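Local structure of transcriptional regulator (Streptococcus pneumoniae, 2GNP) at residues I38-I43 and V227-T232; K67-L72 and I153-I158; T123-N128 and D171-D176. The protein probably acts as a sugar-responsive transcriptional regulator, with a Rossmann-like putative sugar-binding domain, although its effector and target genes are not established. One frame throughout, in Å; residues are numbered along the deposited sequence.

Contact 1. Residues I38-I43 and V227-T232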
loop_
_atom_site.group_PDB
_atom_site.type_symbol
_atom_site.label_atom_id
_atom_site.label_comp_id
_atom_site.label_asym_id
_atom_site.label_seq_id
_atom_site.Cartn_x
_atom_site.Cartn_y
_atom_site.Cartn_z
ATOM N N ILE A 38 20.614 -1.542 -5.877
ATOM C CA ILE A 38 21.053 -2.303 -4.712
ATOM C C ILE A 38 20.100 -2.032 -3.492
ATOM O O ILE A 38 19.757 -2.970 -2.716
ATOM C CB ILE A 38 22.524 -1.944 -4.343
ATOM C CG1 ILE A 38 23.433 -2.358 -5.513
ATOM C CG2 ILE A 38 22.953 -2.675 -3.029
ATOM C CD1 ILE A 38 24.856 -1.701 -5.570
ATOM N N LEU A 39 19.729 -0.761 -3.315
ATOM C CA LEU A 39 18.879 -0.403 -2.182
ATOM C C LEU A 39 17.525 -1.070 -2.381
ATOM O O LEU A 39 17.043 -1.722 -1.464
ATOM C CB LEU A 39 18.714 1.110 -2.043
ATOM C CG LEU A 39 17.741 1.538 -0.932
ATOM C CD1 LEU A 39 18.187 1.097 0.454
ATOM C CD2 LEU A 39 17.588 3.094 -0.935
ATOM N N SER A 40 16.943 -0.966 -3.587
ATOM C CA SER A 40 15.640 -1.629 -3.844
ATOM C C SER A 40 15.725 -3.145 -3.654
ATOM O O SER A 40 14.806 -3.756 -3.108
ATOM C CB SER A 40 15.133 -1.253 -5.244
ATOM O OG SER A 40 13.945 -1.981 -5.547
ATOM N N GLU A 41 16.830 -3.778 -4.065
ATOM C CA GLU A 41 16.992 -5.206 -3.778
ATOM C C GLU A 41 16.962 -5.513 -2.274
ATOM O O GLU A 41 16.362 -6.500 -1.837
ATOM C CB GLU A 41 18.301 -5.760 -4.383
ATOM C CG GLU A 41 18.380 -7.299 -4.490
ATOM C CD GLU A 41 18.815 -8.002 -3.206
ATOM O OE1 GLU A 41 19.398 -7.356 -2.301
ATOM O OE2 GLU A 41 18.587 -9.229 -3.096
ATOM N N ARG A 42 17.643 -4.685 -1.490
ATOM C CA ARG A 42 17.812 -4.966 -0.068
ATOM C C ARG A 42 16.471 -4.862 0.641
ATOM O O ARG A 42 16.147 -5.716 1.449
ATOM C CB ARG A 42 18.789 -3.985 0.541
ATOM C CG ARG A 42 19.373 -4.461 1.900
ATOM C CD ARG A 42 20.851 -3.945 2.115
ATOM N NE ARG A 42 20.837 -2.518 2.087
ATOM C CZ ARG A 42 21.637 -1.728 1.405
ATOM N NH1 ARG A 42 22.697 -2.174 0.680
ATOM N NH2 ARG A 42 21.375 -0.460 1.493
ATOM N N ILE A 43 15.713 -3.828 0.276
ATOM C CA ILE A 43 14.406 -3.578 0.876
ATOM C C ILE A 43 13.469 -4.697 0.419
ATOM O O ILE A 43 12.755 -5.276 1.232
ATOM C CB ILE A 43 13.866 -2.185 0.482
ATOM C CG1 ILE A 43 14.700 -1.075 1.140
ATOM C CG2 ILE A 43 12.376 -2.047 0.849
ATOM C CD1 ILE A 43 14.419 0.301 0.593
ATOM N N VAL A 227 5.142 -1.306 2.114
ATOM C CA VAL A 227 6.554 -1.169 1.789
ATOM C C VAL A 227 6.736 0.122 1.010
ATOM O O VAL A 227 6.097 0.313 -0.072
ATOM C CB VAL A 227 7.013 -2.382 0.924
ATOM C CG1 VAL A 227 8.521 -2.280 0.664
ATOM C CG2 VAL A 227 6.653 -3.682 1.621
ATOM N N ALA A 228 7.529 1.048 1.558
ATOM C CA ALA A 228 7.546 2.396 0.964
ATOM C C ALA A 228 8.773 3.166 1.446
ATOM O O ALA A 228 9.072 3.165 2.648
ATOM C CB ALA A 228 6.225 3.168 1.353
ATOM N N TYR A 229 9.474 3.802 0.498
ATOM C CA TYR A 229 10.642 4.586 0.877
ATOM C C TYR A 229 10.909 5.674 -0.153
ATOM O O TYR A 229 10.344 5.659 -1.256
ATOM C CB TYR A 229 11.847 3.691 1.059
ATOM C CG TYR A 229 12.369 3.105 -0.224
ATOM C CD1 TYR A 229 11.761 1.976 -0.796
ATOM C CD2 TYR A 229 13.471 3.683 -0.872
ATOM C CE1 TYR A 229 12.248 1.419 -2.005
ATOM C CE2 TYR A 229 13.960 3.147 -2.068
ATOM C CZ TYR A 229 13.344 2.012 -2.622
ATOM O OH TYR A 229 13.832 1.497 -3.832
ATOM N N GLY A 230 11.767 6.606 0.230
ATOM C CA GLY A 230 12.257 7.650 -0.686
ATOM C C GLY A 230 11.925 9.007 -0.152
ATOM O O GLY A 230 10.922 9.180 0.549
ATOM N N ASP A 231 12.743 9.998 -0.496
ATOM C CA ASP A 231 12.477 11.339 0.029
ATOM C C ASP A 231 11.084 11.894 -0.336
ATOM O O ASP A 231 10.506 12.638 0.448
ATOM C CB ASP A 231 13.543 12.340 -0.454
ATOM C CG ASP A 231 14.905 12.075 0.123
ATOM O OD1 ASP A 231 15.838 12.740 -0.398
ATOM O OD2 ASP A 231 15.083 11.268 1.088
ATOM N N THR A 232 10.547 11.560 -1.504
ATOM C CA THR A 232 9.240 12.184 -1.929
ATOM C C THR A 232 8.068 11.523 -1.170
ATOM O O THR A 232 6.922 11.995 -1.234
ATOM C CB THR A 232 8.956 12.025 -3.417
ATOM O OG1 THR A 232 8.919 10.639 -3.723
ATOM C CG2 THR A 232 10.045 12.725 -4.313
#

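Contact 2. Residues K67-L72 and I153-I158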
loop_
_atom_site.group_PDB
_atom_site.type_symbol
_atom_site.label_atom_id
_atom_site.label_comp_id
_atom_site.label_asym_id
_atom_site.label_seq_id
_atom_site.Cartn_x
_atom_site.Cartn_y
_atom_site.Cartn_z
ATOM N N LYS A 67 5.318 -0.584 -8.034
ATOM C CA LYS A 67 6.715 -1.066 -8.123
ATOM C C LYS A 67 7.237 -1.770 -6.897
ATOM O O LYS A 67 7.841 -2.823 -7.025
ATOM C CB LYS A 67 7.706 0.059 -8.515
ATOM C CG LYS A 67 9.189 -0.395 -8.634
ATOM C CD LYS A 67 10.099 0.853 -8.919
ATOM C CE LYS A 67 11.573 0.514 -9.123
ATOM N NZ LYS A 67 12.282 0.076 -7.885
ATOM N N SER A 68 7.057 -1.181 -5.703
ATOM C CA SER A 68 7.524 -1.822 -4.473
ATOM C C SER A 68 6.961 -3.242 -4.332
ATOM O O SER A 68 7.679 -4.179 -3.974
ATOM C CB SER A 68 7.107 -1.002 -3.227
ATOM O OG SER A 68 7.901 0.190 -3.106
ATOM N N LEU A 69 5.699 -3.400 -4.722
ATOM C CA LEU A 69 5.079 -4.713 -4.555
ATOM C C LEU A 69 5.626 -5.670 -5.603
ATOM O O LEU A 69 5.927 -6.840 -5.304
ATOM C CB LEU A 69 3.555 -4.595 -4.627
ATOM C CG LEU A 69 2.963 -3.843 -3.446
ATOM C CD1 LEU A 69 1.461 -4.125 -3.356
ATOM C CD2 LEU A 69 3.757 -4.007 -2.150
ATOM N N SER A 70 5.733 -5.185 -6.837
ATOM C CA SER A 70 6.257 -6.042 -7.915
ATOM C C SER A 70 7.655 -6.530 -7.539
ATOM O O SER A 70 8.002 -7.700 -7.696
ATOM C CB SER A 70 6.257 -5.297 -9.234
ATOM O OG SER A 70 6.830 -6.126 -10.256
ATOM N N ASN A 71 8.454 -5.620 -7.001
ATOM C CA ASN A 71 9.838 -5.960 -6.619
ATOM C C ASN A 71 9.897 -7.026 -5.518
ATOM O O ASN A 71 10.788 -7.870 -5.485
ATOM C CB ASN A 71 10.583 -4.681 -6.217
ATOM C CG ASN A 71 10.839 -3.710 -7.397
ATOM O OD1 ASN A 71 10.741 -4.063 -8.611
ATOM N ND2 ASN A 71 11.214 -2.491 -7.045
ATOM N N LEU A 72 8.940 -7.006 -4.572
ATOM C CA LEU A 72 9.000 -8.013 -3.547
ATOM C C LEU A 72 8.476 -9.326 -4.097
ATOM O O LEU A 72 9.054 -10.366 -3.797
ATOM C CB LEU A 72 8.291 -7.542 -2.265
ATOM C CG LEU A 72 6.880 -7.890 -1.884
ATOM C CD1 LEU A 72 6.650 -9.422 -1.660
ATOM C CD2 LEU A 72 6.456 -7.040 -0.621
ATOM N N ILE A 153 -4.444 -10.412 5.694
ATOM C CA ILE A 153 -3.221 -9.640 5.406
ATOM C C ILE A 153 -3.564 -8.700 4.270
ATOM O O ILE A 153 -4.369 -9.046 3.428
ATOM C CB ILE A 153 -2.105 -10.546 4.939
ATOM C CG1 ILE A 153 -1.700 -11.480 6.092
ATOM C CG2 ILE A 153 -0.926 -9.701 4.385
ATOM C CD1 ILE A 153 -0.722 -12.581 5.565
ATOM N N ALA A 154 -3.045 -7.490 4.347
ATOM C CA ALA A 154 -3.051 -6.582 3.159
ATOM C C ALA A 154 -1.590 -6.283 2.878
ATOM O O ALA A 154 -0.824 -6.108 3.818
ATOM C CB ALA A 154 -3.753 -5.316 3.480
ATOM N N VAL A 155 -1.244 -6.160 1.603
ATOM C CA VAL A 155 0.116 -5.779 1.150
ATOM C C VAL A 155 -0.062 -4.589 0.252
ATOM O O VAL A 155 -0.691 -4.730 -0.771
ATOM C CB VAL A 155 0.836 -6.932 0.417
ATOM C CG1 VAL A 155 2.375 -6.622 0.242
ATOM C CG2 VAL A 155 0.662 -8.260 1.269
ATOM N N VAL A 156 0.568 -3.459 0.613
ATOM C CA VAL A 156 0.284 -2.194 -0.095
ATOM C C VAL A 156 1.581 -1.352 -0.271
ATOM O O VAL A 156 2.542 -1.444 0.518
ATOM C CB VAL A 156 -0.759 -1.333 0.670
ATOM C CG1 VAL A 156 -2.060 -2.105 0.879
ATOM C CG2 VAL A 156 -0.181 -0.770 2.003
ATOM N N GLY A 157 1.616 -0.595 -1.345
ATOM C CA GLY A 157 2.591 0.503 -1.475
ATOM C C GLY A 157 1.917 1.796 -0.971
ATOM O O GLY A 157 0.719 1.809 -0.627
ATOM N N ILE A 158 2.679 2.885 -0.944
ATOM C CA ILE A 158 2.157 4.208 -0.531
ATOM C C ILE A 158 2.613 5.163 -1.614
ATOM O O ILE A 158 3.821 5.222 -1.936
ATOM C CB ILE A 158 2.713 4.661 0.856
ATOM C CG1 ILE A 158 2.161 3.744 1.990
ATOM C CG2 ILE A 158 2.360 6.170 1.111
ATOM C CD1 ILE A 158 2.902 3.927 3.369
#

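Contact 3. Residues T123-N128 and D171-D176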
loop_
_atom_site.group_PDB
_atom_site.type_symbol
_atom_site.label_atom_id
_atom_site.label_comp_id
_atom_site.label_asym_id
_atom_site.label_seq_id
_atom_site.Cartn_x
_atom_site.Cartn_y
_atom_site.Cartn_z
ATOM N N THR A 123 -12.844 -0.186 -13.239
ATOM C CA THR A 123 -11.939 0.964 -13.222
ATOM C C THR A 123 -11.942 1.626 -11.842
ATOM O O THR A 123 -13.004 1.755 -11.204
ATOM C CB THR A 123 -12.453 2.005 -14.269
ATOM O OG1 THR A 123 -12.446 1.388 -15.573
ATOM C CG2 THR A 123 -11.578 3.186 -14.312
ATOM N N ILE A 124 -10.762 2.034 -11.394
ATOM C CA ILE A 124 -10.606 2.487 -10.008
ATOM C C ILE A 124 -11.474 3.729 -9.674
ATOM O O ILE A 124 -12.050 3.786 -8.607
ATOM C CB ILE A 124 -9.090 2.713 -9.674
ATOM C CG1 ILE A 124 -8.876 3.232 -8.240
ATOM C CG2 ILE A 124 -8.450 3.631 -10.680
ATOM C CD1 ILE A 124 -9.363 2.281 -7.152
ATOM N N VAL A 125 -11.574 4.696 -10.590
ATOM C CA VAL A 125 -12.404 5.910 -10.324
ATOM C C VAL A 125 -13.547 5.979 -11.363
ATOM O O VAL A 125 -13.288 6.005 -12.584
ATOM C CB VAL A 125 -11.561 7.234 -10.436
ATOM C CG1 VAL A 125 -12.489 8.474 -10.303
ATOM C CG2 VAL A 125 -10.421 7.269 -9.384
ATOM N N GLN A 126 -14.789 6.004 -10.861
ATOM C CA GLN A 126 -15.956 6.060 -11.722
ATOM C C GLN A 126 -16.300 7.550 -11.891
ATOM O O GLN A 126 -15.860 8.402 -11.082
ATOM C CB GLN A 126 -17.135 5.302 -11.103
ATOM C CG GLN A 126 -16.854 3.830 -10.797
ATOM C CD GLN A 126 -16.743 3.019 -12.062
ATOM O OE1 GLN A 126 -15.822 2.184 -12.223
ATOM N NE2 GLN A 126 -17.687 3.245 -13.002
ATOM N N GLU A 127 -17.079 7.824 -12.947
ATOM C CA GLU A 127 -17.606 9.165 -13.289
ATOM C C GLU A 127 -18.420 9.843 -12.184
ATOM O O GLU A 127 -18.309 11.055 -11.963
ATOM C CB GLU A 127 -18.419 9.036 -14.596
ATOM C CG GLU A 127 -17.524 8.697 -15.826
ATOM C CD GLU A 127 -18.222 7.890 -16.918
ATOM O OE1 GLU A 127 -18.662 8.517 -17.907
ATOM O OE2 GLU A 127 -18.328 6.633 -16.811
ATOM N N ASN A 128 -19.219 9.071 -11.461
ATOM C CA ASN A 128 -20.008 9.588 -10.357
ATOM C C ASN A 128 -20.371 8.522 -9.338
ATOM O O ASN A 128 -20.117 7.339 -9.549
ATOM C CB ASN A 128 -21.285 10.270 -10.863
ATOM C CG ASN A 128 -22.169 9.338 -11.655
ATOM O OD1 ASN A 128 -22.531 8.236 -11.206
ATOM N ND2 ASN A 128 -22.536 9.772 -12.851
ATOM N N ASP A 171 -4.517 10.270 -16.528
ATOM C CA ASP A 171 -5.724 9.985 -17.334
ATOM C C ASP A 171 -6.829 9.287 -16.551
ATOM O O ASP A 171 -7.839 8.833 -17.124
ATOM C CB ASP A 171 -5.391 9.225 -18.622
ATOM C CG ASP A 171 -5.022 10.177 -19.788
ATOM O OD1 ASP A 171 -3.828 10.553 -19.890
ATOM O OD2 ASP A 171 -5.931 10.540 -20.593
HETATM N N MSE A 172 -6.645 9.213 -15.240
HETATM C CA MSE A 172 -7.650 8.628 -14.374
HETATM C C MSE A 172 -8.467 9.718 -13.635
HETATM O O MSE A 172 -9.716 9.667 -13.596
HETATM C CB MSE A 172 -6.988 7.659 -13.401
HETATM C CG MSE A 172 -7.989 6.863 -12.537
HETATM SE SE MSE A 172 -9.379 5.909 -13.604
HETATM C CE MSE A 172 -8.189 4.639 -14.500
ATOM N N LEU A 173 -7.767 10.702 -13.079
ATOM C CA LEU A 173 -8.400 11.849 -12.438
ATOM C C LEU A 173 -8.537 13.030 -13.393
ATOM O O LEU A 173 -7.682 13.236 -14.273
ATOM C CB LEU A 173 -7.585 12.292 -11.211
ATOM C CG LEU A 173 -7.236 11.235 -10.138
ATOM C CD1 LEU A 173 -6.362 11.841 -9.064
ATOM C CD2 LEU A 173 -8.556 10.626 -9.510
ATOM N N THR A 174 -9.599 13.815 -13.204
ATOM C CA THR A 174 -9.840 14.993 -14.042
ATOM C C THR A 174 -8.995 16.187 -13.562
ATOM O O THR A 174 -8.493 16.194 -12.439
ATOM C CB THR A 174 -11.326 15.387 -14.053
ATOM O OG1 THR A 174 -11.677 15.970 -12.793
ATOM C CG2 THR A 174 -12.201 14.138 -14.295
ATOM N N GLU A 175 -8.830 17.182 -14.428
ATOM C CA GLU A 175 -8.216 18.452 -14.032
ATOM C C GLU A 175 -8.872 18.972 -12.759
ATOM O O GLU A 175 -8.182 19.367 -11.821
ATOM C CB GLU A 175 -8.362 19.491 -15.160
ATOM C CG GLU A 175 -7.398 19.241 -16.305
ATOM C CD GLU A 175 -7.395 20.359 -17.341
ATOM O OE1 GLU A 175 -8.320 20.391 -18.203
ATOM O OE2 GLU A 175 -6.469 21.204 -17.283
ATOM N N ASP A 176 -10.204 18.984 -12.718
ATOM C CA ASP A 176 -10.905 19.388 -11.490
ATOM C C ASP A 176 -10.660 18.542 -10.223
ATOM O O ASP A 176 -10.607 19.087 -9.125
ATOM C CB ASP A 176 -12.390 19.547 -11.729
ATOM C CG ASP A 176 -12.753 20.961 -12.140
ATOM O OD1 ASP A 176 -12.662 21.264 -13.363
ATOM O OD2 ASP A 176 -13.130 21.750 -11.234
#

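Contact 1. Residues I38-I43 and V227-T232
Ile-43 and Val-227, with CA atoms 8.3 Å apart, are the closest CA pair between helical residues 38-43 and residues 227-232, and the two backbones meet through side chains. Tyr-229 makes most of the contact. Its ring receives the tip of Ile-43 squarely over one face: CD1 of Ile-43 lies 3.4 Å from the centroid of the Tyr-229 ring and only 11° off the ring normal, a close CH-pi contact in which the methyl sits above the whole ring rather than one bond of it. The extended outer part of Ile-43 (chi2 168°) carries CD1 out to that point, while the other branch works separately, CG2 of Ile-43 resting 3.9 Å from CG1 of Val-227. One helical turn earlier, Leu-39 slides past the tyrosine and brings CD2 to within 3.8 Å of Tyr-229 CE2, from an oblique direction. In this Rossmann-like alpha/beta domain helix 36-54 links strands 24-28 and 60-63, and strand 223-227 lies between strands 153-160 and 248-252; the loop at the C-terminal end of strand 223-227 places Tyr-229 against the first turns of helix 36-54. The phenol end of the ring reaches Ser-40, where the contact is with the carbon skeleton, Tyr-229 OH lying 3.4 Å from Ser-40 CB. CG of the tyrosine stands between its own backbone N and carbonyl carbon (chi1 70°), which swings the ring across to the helix. Thr-251 and Asp-252 of strand 248-252 also touch this side chain. Ile-43 continues the apolar packing to Ile-28 of strand 24-28, and Gly-230 N is hydrogen-bonded to Thr-255 OG1 beyond the tyrosine.

Contact 2. Residues K67-L72 and I153-I158
Leu-69 presses both of its methyl groups onto residues 155-157 of strand 153-160. CD1 approaches the main chain, 3.4 Å from the carbonyl O of Val-155. CD2 meets the side chain of the same residue at Val-155 CG1, 3.8 Å away, and also comes 3.9 Å from Val-156 O. The torsions spread the two methyls in this way: with CG of Leu-69 opposite its carbonyl carbon (chi1 -68°) and chi2 at -163°, the fork opens across the strand. CG of Leu-69 also comes within 4.1 Å of Gly-157 N.

Val-155 points at the helix and presents CG1 to two leucines. The second is Leu-72, which meets it tip to tip, CD2 of Leu-72 lying 4.2 Å from Val-155 CG1. Leu-72 touches Val-227 of the adjoining strand as well. Between the helix and strand segments the axes approach to 9.0 Å at 113°. Helix 67-75 is the connection of a beta-alpha-beta crossover between parallel strands 60-63 and 85-88, and here it reaches over strand 60-63 to the next strand of the sheet. Phe-63 touches Leu-69 and Val-155, and Leu-51 of helix 36-54 adds to the cover on Val-155.

With branched hydrocarbon supplying all the side-chain contact, helix and sheet are joined here by close apolar packing alone, while backbone hydrogen bonds such as those of Val-155 with Gly-62 and Ala-154 with Leu-225 tie the strand to its neighbours.

Contact 3. Residues T123-N128 and D171-D176
Thr-123 meets Met-172, modelled as selenomethionine, at the start of a loop-to-loop contact in which each segment runs into the N-cap of a helix in this alpha/beta domain. The threonine methyl, CG2, lies 3.6 Å from SE of Met-172 and 3.7 Å from CE of the same residue, closing over the end of the side chain. Next comes Ile-124, which crosses the selenomethionine at about a right angle and contributes CG2, 3.8 Å from Met-172 CG. Bends at chi2 (53°) and chi3 (66°) fold the Met-172 chain back, so that CG, SE and CE can all be touched by Ile-124 CG2.

Val-125 follows, its CA 6.8 Å from the CA of Met-172, the closest such pair between the two segments. CG2 of Val-125 touches two partners, 4.0 Å from Met-172 CG and 3.8 Å from Leu-173 CD2; Leu-206 of helix 204-207 packs on both Val-125 and Leu-173, extending the apolar cluster. Directly after Leu-173, Thr-174 caps helix 175-183, with Asp-177 OD2 hydrogen-bonded to Thr-174 N, consistent with a capping box.

After Val-125 the side chain of Gln-126 sets off away from residues 171-176. At the close of 123-128, Asn-128 caps helix 129-136 through OD1, which accepts the backbone N-H of Leu-131.

Contacts 1 and 2 are neighbours, their centres 11 Å apart, and share the central sheet: Val-227 N lies 3.1 Å from Val-156 O, a probable hydrogen bond between adjacent parallel strands, while Ser-40 of contact 1 packs against Lys-67 of contact 2. Contact 3 stands apart, its centre 23 Å from that of contact 2 and 29 Å from that of contact 1, with nearest atoms about 12 and 15 Å away. Along the chain contacts 2 and 3 both fall within the loop closed by contact 1, and their segments alternate. All three belong to the putative sugar-binding domain, but none is established as part of an effector site.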